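Local coordinates for protein type III restriction-modification enzyme EcoP15I Res subunit (Escherichia coli, PDB 4ZCF) that cleaves DNA some 25-27 base pairs downstream of one of two inversely oriented CAGCAG sites, together with its Mod partner, and carries an ATP-binding helicase-type motor domain, at residues F126-A131 against L144-V149; G106-I111 against Y180-V185. All blocks are in the same frame, centred on the assembly; numbering follows the deposited sequence.

Contact 1: F126-A131 against L144-V149. With AMP (adenosine monophosphate), chain H.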
loop_
_atom_site.group_PDB
_atom_site.type_symbol
_atom_site.label_atom_id
_atom_site.label_comp_id
_atom_site.label_asym_id
_atom_site.label_seq_id
_atom_site.Cartn_x
_atom_site.Cartn_y
_atom_site.Cartn_z
ATOM N N PHE C 126 3.656 22.212 -6.025
ATOM C CA PHE C 126 2.819 23.405 -5.939
ATOM C C PHE C 126 1.385 23.071 -5.525
ATOM O O PHE C 126 0.861 23.713 -4.621
ATOM C CB PHE C 126 2.842 24.146 -7.289
ATOM C CG PHE C 126 2.246 25.539 -7.298
ATOM C CD1 PHE C 126 2.454 26.414 -6.233
ATOM C CD2 PHE C 126 1.539 26.002 -8.404
ATOM C CE1 PHE C 126 1.913 27.697 -6.250
ATOM C CE2 PHE C 126 1.017 27.296 -8.430
ATOM C CZ PHE C 126 1.200 28.129 -7.351
ATOM N N LEU C 127 0.777 22.048 -6.154
ATOM C CA LEU C 127 -0.585 21.563 -5.894
ATOM C C LEU C 127 -0.795 21.061 -4.482
ATOM O O LEU C 127 -1.877 21.255 -3.932
ATOM C CB LEU C 127 -0.975 20.462 -6.881
ATOM C CG LEU C 127 -1.447 20.924 -8.256
ATOM C CD1 LEU C 127 -1.333 19.808 -9.271
ATOM C CD2 LEU C 127 -2.877 21.449 -8.206
ATOM N N LYS C 128 0.236 20.428 -3.891
ATOM C CA LYS C 128 0.199 19.870 -2.535
ATOM C C LYS C 128 0.615 20.856 -1.425
ATOM O O LYS C 128 0.399 20.570 -0.253
ATOM C CB LYS C 128 1.064 18.597 -2.480
ATOM C CG LYS C 128 0.460 17.429 -3.252
ATOM C CD LYS C 128 1.201 16.127 -2.986
ATOM C CE LYS C 128 0.510 14.954 -3.626
ATOM N NZ LYS C 128 1.468 13.875 -3.984
ATOM N N SER C 129 1.229 21.992 -1.783
ATOM C CA SER C 129 1.726 22.971 -0.817
ATOM C C SER C 129 0.629 23.589 0.003
ATOM O O SER C 129 -0.433 23.903 -0.533
ATOM C CB SER C 129 2.571 24.049 -1.491
ATOM O OG SER C 129 1.774 24.865 -2.330
ATOM N N ASP C 130 0.902 23.785 1.300
ATOM C CA ASP C 130 -0.007 24.379 2.274
ATOM C C ASP C 130 -0.410 25.806 1.893
ATOM O O ASP C 130 -1.585 26.152 2.032
ATOM C CB ASP C 130 0.626 24.347 3.666
ATOM N N ALA C 131 0.538 26.614 1.377
ATOM C CA ALA C 131 0.283 28.004 0.966
ATOM C C ALA C 131 -0.810 28.101 -0.123
ATOM O O ALA C 131 -1.673 28.970 -0.022
ATOM C CB ALA C 131 1.574 28.671 0.515
ATOM N N LEU C 144 -8.459 20.537 -2.978
ATOM C CA LEU C 144 -8.089 19.777 -4.153
ATOM C C LEU C 144 -7.429 18.445 -3.762
ATOM O O LEU C 144 -6.571 18.399 -2.875
ATOM C CB LEU C 144 -7.295 20.587 -5.208
ATOM C CG LEU C 144 -5.909 21.124 -4.842
ATOM C CD1 LEU C 144 -4.818 20.097 -5.128
ATOM C CD2 LEU C 144 -5.601 22.351 -5.658
ATOM N N ARG C 145 -7.920 17.358 -4.357
ATOM C CA ARG C 145 -7.397 16.008 -4.184
ATOM C C ARG C 145 -6.605 15.779 -5.452
ATOM O O ARG C 145 -7.096 16.041 -6.558
ATOM C CB ARG C 145 -8.520 14.963 -3.997
ATOM C CG ARG C 145 -9.316 15.099 -2.698
ATOM C CD ARG C 145 -8.496 14.810 -1.430
ATOM N NE ARG C 145 -9.128 15.397 -0.238
ATOM C CZ ARG C 145 -8.944 16.650 0.188
ATOM N NH1 ARG C 145 -8.110 17.465 -0.453
ATOM N NH2 ARG C 145 -9.582 17.090 1.260
ATOM N N THR C 146 -5.338 15.406 -5.275
ATOM C CA THR C 146 -4.390 15.223 -6.360
ATOM C C THR C 146 -4.005 13.760 -6.489
ATOM O O THR C 146 -3.695 13.113 -5.492
ATOM C CB THR C 146 -3.253 16.279 -6.268
ATOM O OG1 THR C 146 -2.303 16.098 -7.321
ATOM C CG2 THR C 146 -2.564 16.277 -4.929
ATOM N N TYR C 147 -4.104 13.226 -7.714
ATOM C CA TYR C 147 -3.818 11.838 -8.067
ATOM C C TYR C 147 -2.700 11.899 -9.086
ATOM O O TYR C 147 -2.884 12.403 -10.193
ATOM C CB TYR C 147 -5.077 11.147 -8.653
ATOM C CG TYR C 147 -6.311 11.335 -7.800
ATOM C CD1 TYR C 147 -7.157 12.420 -7.995
ATOM C CD2 TYR C 147 -6.612 10.450 -6.767
ATOM C CE1 TYR C 147 -8.269 12.625 -7.181
ATOM C CE2 TYR C 147 -7.736 10.634 -5.959
ATOM C CZ TYR C 147 -8.544 11.742 -6.151
ATOM O OH TYR C 147 -9.636 11.956 -5.353
ATOM N N VAL C 148 -1.524 11.434 -8.699
ATOM C CA VAL C 148 -0.355 11.500 -9.554
ATOM C C VAL C 148 -0.107 10.152 -10.173
ATOM O O VAL C 148 0.082 9.193 -9.440
ATOM C CB VAL C 148 0.878 12.046 -8.778
ATOM C CG1 VAL C 148 2.045 12.329 -9.723
ATOM C CG2 VAL C 148 0.510 13.300 -7.992
ATOM N N VAL C 149 -0.124 10.078 -11.529
ATOM C CA VAL C 149 0.153 8.854 -12.304
ATOM C C VAL C 149 1.673 8.651 -12.332
ATOM O O VAL C 149 2.407 9.480 -12.886
ATOM C CB VAL C 149 -0.462 8.862 -13.725
ATOM C CG1 VAL C 149 -0.068 7.605 -14.501
ATOM C CG2 VAL C 149 -1.980 9.003 -13.668
HETATM P P AMP H . 5.373 24.720 -15.052
HETATM O O1P AMP H . 6.116 24.148 -16.200
HETATM O O2P AMP H . 4.663 25.880 -15.646
HETATM O O3P AMP H . 4.289 23.742 -14.784
HETATM O "O5'" AMP H . 6.274 25.024 -13.771
HETATM C "C5'" AMP H . 6.326 26.330 -13.224
HETATM C "C4'" AMP H . 6.471 26.303 -11.735
HETATM O "O4'" AMP H . 6.501 27.655 -11.202
HETATM C "C3'" AMP H . 5.293 25.646 -11.106
HETATM O "O3'" AMP H . 5.575 24.257 -10.931
HETATM C "C2'" AMP H . 5.060 26.358 -9.836
HETATM O "O2'" AMP H . 5.747 25.710 -8.756
HETATM C "C1'" AMP H . 5.654 27.717 -10.018
HETATM N N9 AMP H . 4.708 28.757 -10.099
HETATM C C8 AMP H . 3.865 28.890 -11.104
HETATM N N7 AMP H . 3.108 30.007 -10.920
HETATM C C5 AMP H . 3.601 30.627 -9.683
HETATM C C6 AMP H . 3.320 31.774 -8.888
HETATM N N6 AMP H . 2.301 32.687 -9.263
HETATM N N1 AMP H . 4.042 31.979 -7.757
HETATM C C2 AMP H . 4.993 31.142 -7.367
HETATM N N3 AMP H . 5.310 30.050 -8.057
HETATM C C4 AMP H . 4.668 29.735 -9.206
#
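Leu127 and Leu144 meet across this contact through their methyl groups: CD2 of Leu127 lies 3.8 Å from CD2 of Leu144, and the leucine side chains meet nearly perpendicular. Leu144 has its CG between the backbone N and the carbonyl carbon (chi1 64°), which brings CD1 against both the carbonyl O of Leu127, at 3.4 Å, and CD2 of Leu127. Two residues on along the strand, Thr146 meets Lys128. The lysine's aliphatic chain, extended beyond CG, passes across the threonine methyl, with both CG and CE of Lys128 3.6 Å from CG2 of Thr146. The amine is carried on toward Val148, whose CG2 is 4.2 Å from NZ of Lys128. No hydrogen bond joins the two segments; they bury 226 Å² together, and the touching side-chain atoms are mostly carbons. In the fold, the C-terminal end of helix 117-128 packs here on strand 143-148, the outermost strand, within this chain, of the parallel sheet in the helicase-type domain. On the ligand side of the same helix, Phe126 belongs to the experimentally established AMP site. CG anti to the backbone N (chi1 -169°) sends the ring to the nucleotide, where one face takes ribose C2' and the adenine lies over its rim; CB of Phe126 is 3.6 Å from O2' of AMP. With an alanine here the ring face would be gone, and the ribose and adenine would probably lose that flat apolar support. Further out, Ile95 of helix 90-105 touches both Phe126 and Leu127, while Phe99 backs Leu144. Just past the helix, Ser129 breaks the helical geometry at the N-cap position of helix 130-140, and its OG donates a 2.7 Å hydrogen bond to the carbonyl O of Phe126.

Contact 2: G106-I111 against Y180-V185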
loop_
_atom_site.group_PDB
_atom_site.type_symbol
_atom_site.label_atom_id
_atom_site.label_comp_id
_atom_site.label_asym_id
_atom_site.label_seq_id
_atom_site.Cartn_x
_atom_site.Cartn_y
_atom_site.Cartn_z
ATOM N N GLY C 106 -19.642 23.397 -11.512
ATOM C CA GLY C 106 -19.534 22.153 -10.758
ATOM C C GLY C 106 -18.761 21.061 -11.473
ATOM O O GLY C 106 -19.064 19.876 -11.318
ATOM N N ILE C 107 -17.757 21.459 -12.268
ATOM C CA ILE C 107 -16.839 20.534 -12.920
ATOM C C ILE C 107 -15.860 20.182 -11.772
ATOM O O ILE C 107 -15.300 21.087 -11.149
ATOM C CB ILE C 107 -16.141 21.162 -14.170
ATOM C CG1 ILE C 107 -17.153 21.779 -15.181
ATOM C CG2 ILE C 107 -15.171 20.174 -14.847
ATOM C CD1 ILE C 107 -18.053 20.786 -15.998
ATOM N N ASN C 108 -15.755 18.888 -11.420
ATOM C CA ASN C 108 -14.923 18.482 -10.285
ATOM C C ASN C 108 -13.798 17.487 -10.613
ATOM O O ASN C 108 -13.083 17.049 -9.707
ATOM C CB ASN C 108 -15.814 17.988 -9.123
ATOM C CG ASN C 108 -16.529 16.689 -9.386
ATOM O OD1 ASN C 108 -17.220 16.518 -10.400
ATOM N ND2 ASN C 108 -16.418 15.760 -8.442
ATOM N N LYS C 109 -13.661 17.124 -11.896
ATOM C CA LYS C 109 -12.662 16.175 -12.367
ATOM C C LYS C 109 -11.918 16.709 -13.583
ATOM O O LYS C 109 -12.522 17.011 -14.614
ATOM C CB LYS C 109 -13.276 14.780 -12.577
ATOM C CG LYS C 109 -13.436 14.043 -11.250
ATOM C CD LYS C 109 -13.810 12.604 -11.386
ATOM C CE LYS C 109 -14.243 12.098 -10.033
ATOM N NZ LYS C 109 -14.653 10.661 -10.089
ATOM N N PHE C 110 -10.599 16.903 -13.414
ATOM C CA PHE C 110 -9.705 17.491 -14.413
ATOM C C PHE C 110 -8.434 16.654 -14.571
ATOM O O PHE C 110 -7.911 16.131 -13.587
ATOM C CB PHE C 110 -9.304 18.929 -13.987
ATOM C CG PHE C 110 -10.434 19.864 -13.612
ATOM C CD1 PHE C 110 -10.967 19.861 -12.326
ATOM C CD2 PHE C 110 -10.921 20.790 -14.520
ATOM C CE1 PHE C 110 -12.029 20.713 -11.985
ATOM C CE2 PHE C 110 -11.969 21.656 -14.175
ATOM C CZ PHE C 110 -12.514 21.612 -12.910
ATOM N N ILE C 111 -7.923 16.567 -15.806
ATOM C CA ILE C 111 -6.666 15.885 -16.114
ATOM C C ILE C 111 -5.626 16.971 -16.494
ATOM O O ILE C 111 -5.872 17.740 -17.432
ATOM C CB ILE C 111 -6.789 14.739 -17.179
ATOM C CG1 ILE C 111 -7.925 13.745 -16.810
ATOM C CG2 ILE C 111 -5.444 14.003 -17.328
ATOM C CD1 ILE C 111 -8.262 12.594 -17.881
ATOM N N TYR C 180 -14.656 19.030 -2.586
ATOM C CA TYR C 180 -13.489 18.502 -3.293
ATOM C C TYR C 180 -13.510 18.587 -4.800
ATOM O O TYR C 180 -14.474 18.168 -5.444
ATOM C CB TYR C 180 -13.178 17.044 -2.902
ATOM C CG TYR C 180 -13.374 16.687 -1.446
ATOM C CD1 TYR C 180 -12.631 17.311 -0.449
ATOM C CD2 TYR C 180 -14.229 15.654 -1.074
ATOM C CE1 TYR C 180 -12.801 16.977 0.896
ATOM C CE2 TYR C 180 -14.379 15.284 0.264
ATOM C CZ TYR C 180 -13.668 15.954 1.248
ATOM O OH TYR C 180 -13.818 15.604 2.572
ATOM N N ILE C 181 -12.385 19.040 -5.351
ATOM C CA ILE C 181 -12.064 19.060 -6.772
ATOM C C ILE C 181 -11.013 17.937 -6.904
ATOM O O ILE C 181 -10.097 17.860 -6.080
ATOM C CB ILE C 181 -11.522 20.446 -7.228
ATOM C CG1 ILE C 181 -12.642 21.495 -7.230
ATOM C CG2 ILE C 181 -10.881 20.364 -8.610
ATOM C CD1 ILE C 181 -12.178 22.876 -6.937
ATOM N N HIS C 182 -11.180 17.046 -7.898
ATOM C CA HIS C 182 -10.286 15.908 -8.122
ATOM C C HIS C 182 -9.390 16.151 -9.339
ATOM O O HIS C 182 -9.892 16.401 -10.433
ATOM C CB HIS C 182 -11.094 14.596 -8.250
ATOM C CG HIS C 182 -12.033 14.353 -7.103
ATOM N ND1 HIS C 182 -11.576 13.896 -5.878
ATOM C CD2 HIS C 182 -13.376 14.520 -7.033
ATOM C CE1 HIS C 182 -12.646 13.816 -5.102
ATOM N NE2 HIS C 182 -13.755 14.171 -5.756
ATOM N N VAL C 183 -8.069 16.085 -9.155
ATOM C CA VAL C 183 -7.144 16.343 -10.260
ATOM C C VAL C 183 -6.073 15.260 -10.559
ATOM O O VAL C 183 -5.289 14.886 -9.685
ATOM C CB VAL C 183 -6.612 17.809 -10.260
ATOM C CG1 VAL C 183 -5.720 18.099 -9.063
ATOM C CG2 VAL C 183 -5.900 18.136 -11.558
ATOM N N LEU C 184 -6.063 14.771 -11.803
ATOM C CA LEU C 184 -5.109 13.786 -12.295
ATOM C C LEU C 184 -3.907 14.432 -12.973
ATOM O O LEU C 184 -4.037 14.996 -14.059
ATOM C CB LEU C 184 -5.769 12.766 -13.237
ATOM C CG LEU C 184 -4.911 11.535 -13.561
ATOM C CD1 LEU C 184 -4.931 10.534 -12.429
ATOM C CD2 LEU C 184 -5.379 10.862 -14.825
ATOM N N VAL C 185 -2.739 14.330 -12.349
ATOM C CA VAL C 185 -1.495 14.829 -12.934
ATOM C C VAL C 185 -0.781 13.621 -13.601
ATOM O O VAL C 185 -0.525 12.608 -12.942
ATOM C CB VAL C 185 -0.599 15.573 -11.913
ATOM C CG1 VAL C 185 0.535 16.318 -12.615
ATOM C CG2 VAL C 185 -1.427 16.529 -11.054
#
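Lys109, Phe110 and Ile111 pair in parallel with His182, Val183 and Leu184, as neighbouring strands inside the seven-stranded sheet of the P-loop, RecA-like helicase fold. The short segments run 16° apart with a closest axis approach of 4.8 Å. Three backbone hydrogen bonds make the ladder. His182 N reaches Asn108 O at 2.6 Å. Phe110 N donates to His182 O at 3.1 Å. Leu184 N in turn bonds to Phe110 O at 2.9 Å. Phe110 thus both donates and accepts, the pattern of a parallel ladder. CA-H...O contacts supplement it, as from Lys109 CA and Val183 CA to the carbonyl oxygens of His182 and Phe110.

Apolar contacts occur on both faces. On that of Phe110 and Val183, CE1 of the phenyl ring reaches CG2 of Ile181 at 3.6 Å, and Ile98 of helix 90-105 packs on both Phe110 and Ile181. On the other face, Ile111 and Leu184 run alongside each other in the same direction, with CG2 of Ile111 4.0 Å from CD2 of Leu184.

Polar groups share that second face. The extended Lys109 chain crosses the His182 side chain, CG to CB, and carries NZ to the carbonyl oxygens of Leu41, Phe170 and Ala173. The His182 imidazole is gripped at both nitrogens, ND1 bonding to Tyr147 OH and NE2 to the carbonyl O of Ser174.

Contacts 1 and 2 have centres 11 Å apart, and contact 1 is nested along the chain inside the loop that contact 2 closes: strand 109-113, helix 117-128, strand 143-148, then strand 180-186. Across the sheet the order is 143-148, 180-186, 109-113, so strand 180-186 inserts between the edge strand of contact 1 and the first strand of contact 2. The two contacts touch directly: Arg145 O lies 2.8 Å from Val183 N, a probable hydrogen bond, and Val149 packs on Leu184. Helix 90-105 lies against both. One sheet region therefore joins the buried strand pairing to the helix whose Phe126 lines the AMP site.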